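Local coordinates for beta-porphyranase A (PDB 4AW7), which hydrolyses the red-seaweed polysaccharide porphyran at its beta-1,4 linkages between galactose and 6-sulfated L-galactose, releasing mainly disaccharides, at residues F215-G220 with Y259-H264. Residues are numbered along the deposited sequence; the frame is centred on the assembly and turned at random.
Sequences FIDRAG and YIKFGH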
# COMPACT_ATOMS: atom_id res chain seq x y z
N PHE A 215 -14.24 8.72 9.49
CA PHE A 215 -13.53 9.56 8.54
C PHE A 215 -14.17 9.56 7.18
O PHE A 215 -14.40 10.63 6.57
CB PHE A 215 -12.05 9.13 8.44
CG PHE A 215 -11.26 10.01 7.55
CD1 PHE A 215 -10.83 11.24 8.00
CD2 PHE A 215 -10.96 9.64 6.24
CE1 PHE A 215 -10.16 12.11 7.16
CE2 PHE A 215 -10.28 10.51 5.40
CZ PHE A 215 -9.89 11.75 5.86
N ILE A 216 -14.47 8.37 6.66
CA ILE A 216 -15.12 8.26 5.38
C ILE A 216 -16.47 8.98 5.38
O ILE A 216 -16.80 9.69 4.43
CB ILE A 216 -15.22 6.80 4.91
CG1 ILE A 216 -13.81 6.23 4.67
CG2 ILE A 216 -16.06 6.68 3.65
CD1 ILE A 216 -13.76 4.73 4.42
N ASP A 217 -17.24 8.81 6.44
CA ASP A 217 -18.57 9.44 6.52
C ASP A 217 -18.49 10.96 6.61
O ASP A 217 -19.27 11.66 5.98
CB ASP A 217 -19.32 8.89 7.74
CG ASP A 217 -19.78 7.47 7.57
OD1 ASP A 217 -19.91 6.98 6.41
OD2 ASP A 217 -20.07 6.83 8.61
N ARG A 218 -17.57 11.48 7.39
CA ARG A 218 -17.57 12.88 7.79
C ARG A 218 -16.65 13.75 6.92
O ARG A 218 -16.93 14.91 6.70
CB ARG A 218 -17.19 12.99 9.27
CG ARG A 218 -17.27 14.33 9.94
CD ARG A 218 -17.24 14.12 11.46
NE ARG A 218 -17.25 15.39 12.15
CZ ARG A 218 -17.89 15.62 13.29
NH1 ARG A 218 -18.59 14.66 13.88
NH2 ARG A 218 -17.82 16.83 13.85
N ALA A 219 -15.55 13.21 6.42
CA ALA A 219 -14.65 13.89 5.49
C ALA A 219 -14.54 13.25 4.10
O ALA A 219 -14.01 13.90 3.19
CB ALA A 219 -13.24 14.01 6.10
N GLY A 220 -15.02 12.03 3.93
CA GLY A 220 -14.72 11.31 2.70
C GLY A 220 -15.23 11.91 1.43
O GLY A 220 -14.59 11.77 0.41
N TYR A 259 -17.23 1.89 -1.82
CA TYR A 259 -18.21 1.51 -2.82
C TYR A 259 -19.64 1.73 -2.32
O TYR A 259 -20.50 2.25 -3.04
CB TYR A 259 -18.01 0.06 -3.17
CG TYR A 259 -19.00 -0.45 -4.17
CD1 TYR A 259 -18.84 -0.17 -5.50
CD2 TYR A 259 -20.11 -1.22 -3.79
CE1 TYR A 259 -19.75 -0.65 -6.47
CE2 TYR A 259 -21.02 -1.71 -4.72
CZ TYR A 259 -20.83 -1.41 -6.06
OH TYR A 259 -21.70 -1.93 -6.99
N ILE A 260 -19.91 1.29 -1.11
CA ILE A 260 -21.24 1.47 -0.52
C ILE A 260 -21.59 2.94 -0.34
O ILE A 260 -22.72 3.37 -0.65
CB ILE A 260 -21.32 0.69 0.82
CG1 ILE A 260 -21.34 -0.80 0.53
CG2 ILE A 260 -22.55 1.10 1.68
CD1 ILE A 260 -21.15 -1.65 1.80
N LYS A 261 -20.64 3.75 0.11
CA LYS A 261 -20.91 5.14 0.42
C LYS A 261 -21.04 6.01 -0.83
O LYS A 261 -21.89 6.93 -0.89
CB LYS A 261 -19.77 5.70 1.27
CG LYS A 261 -20.07 6.99 1.90
CD LYS A 261 -21.08 6.86 3.03
CE LYS A 261 -21.21 8.20 3.70
NZ LYS A 261 -22.21 8.14 4.73
N PHE A 262 -20.17 5.79 -1.81
CA PHE A 262 -20.01 6.69 -2.95
C PHE A 262 -20.51 6.10 -4.26
O PHE A 262 -20.64 6.83 -5.25
CB PHE A 262 -18.54 7.12 -3.12
CG PHE A 262 -17.93 7.68 -1.89
CD1 PHE A 262 -18.36 8.88 -1.38
CD2 PHE A 262 -16.89 7.03 -1.24
CE1 PHE A 262 -17.83 9.42 -0.24
CE2 PHE A 262 -16.35 7.57 -0.09
CZ PHE A 262 -16.83 8.76 0.41
N GLY A 263 -20.74 4.78 -4.28
CA GLY A 263 -21.09 4.08 -5.51
C GLY A 263 -19.91 3.61 -6.32
O GLY A 263 -20.09 2.97 -7.34
N HIS A 264 -18.69 3.93 -5.86
CA HIS A 264 -17.44 3.56 -6.51
C HIS A 264 -16.35 3.61 -5.43
O HIS A 264 -16.46 4.33 -4.46
CB HIS A 264 -17.12 4.51 -7.68
CG HIS A 264 -17.18 5.95 -7.31
ND1 HIS A 264 -16.09 6.68 -6.90
CD2 HIS A 264 -18.23 6.81 -7.33
CE1 HIS A 264 -16.46 7.94 -6.67
NE2 HIS A 264 -17.76 8.03 -6.90
O HOH W 1 -21.76 10.92 5.21
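D217 and K261 bring the two helix ends closest, their CA atoms 7.8 Å apart, while those of G220 and F262 lie 9.0 Å apart, a spacing spanned mostly by side chains. K261 NZ donates to D217 OD1 at 3.1 Å in a salt bridge, approaching from above the carboxylate, 59° out of its plane. With CG anti to the backbone N (chi1 -167°) and a bend at chi2, the lysine crosses to the other helix and also lays its CG over the centre of the F262 ring. A water accepts from K261 NZ and donates to the backbone O of D217, giving the ammonium a second tie to the same residue. The same OD1 has its strongest polar partner in Y257 OH, and OD2 pairs with K213, so an alanine at D217 would probably leave K261 and K213 without their anionic mate and the tyrosine hydroxyl without this acceptor.

The pairing illustrates how neighbouring helices of a beta/alpha barrel meet: helix 212-219 precedes strand 225-233 and helix 245-262 follows it, and F226 of that strand touches both I216 and F262. Beneath the charged layer, I216 CG2 packs against F262 CE2 at 3.9 Å. The ring's CZ comes within 3.7 Å of G220 C, the glycine leaving room for it. K266 links both sides, bonding G220 O and making a cation-pi contact with F262.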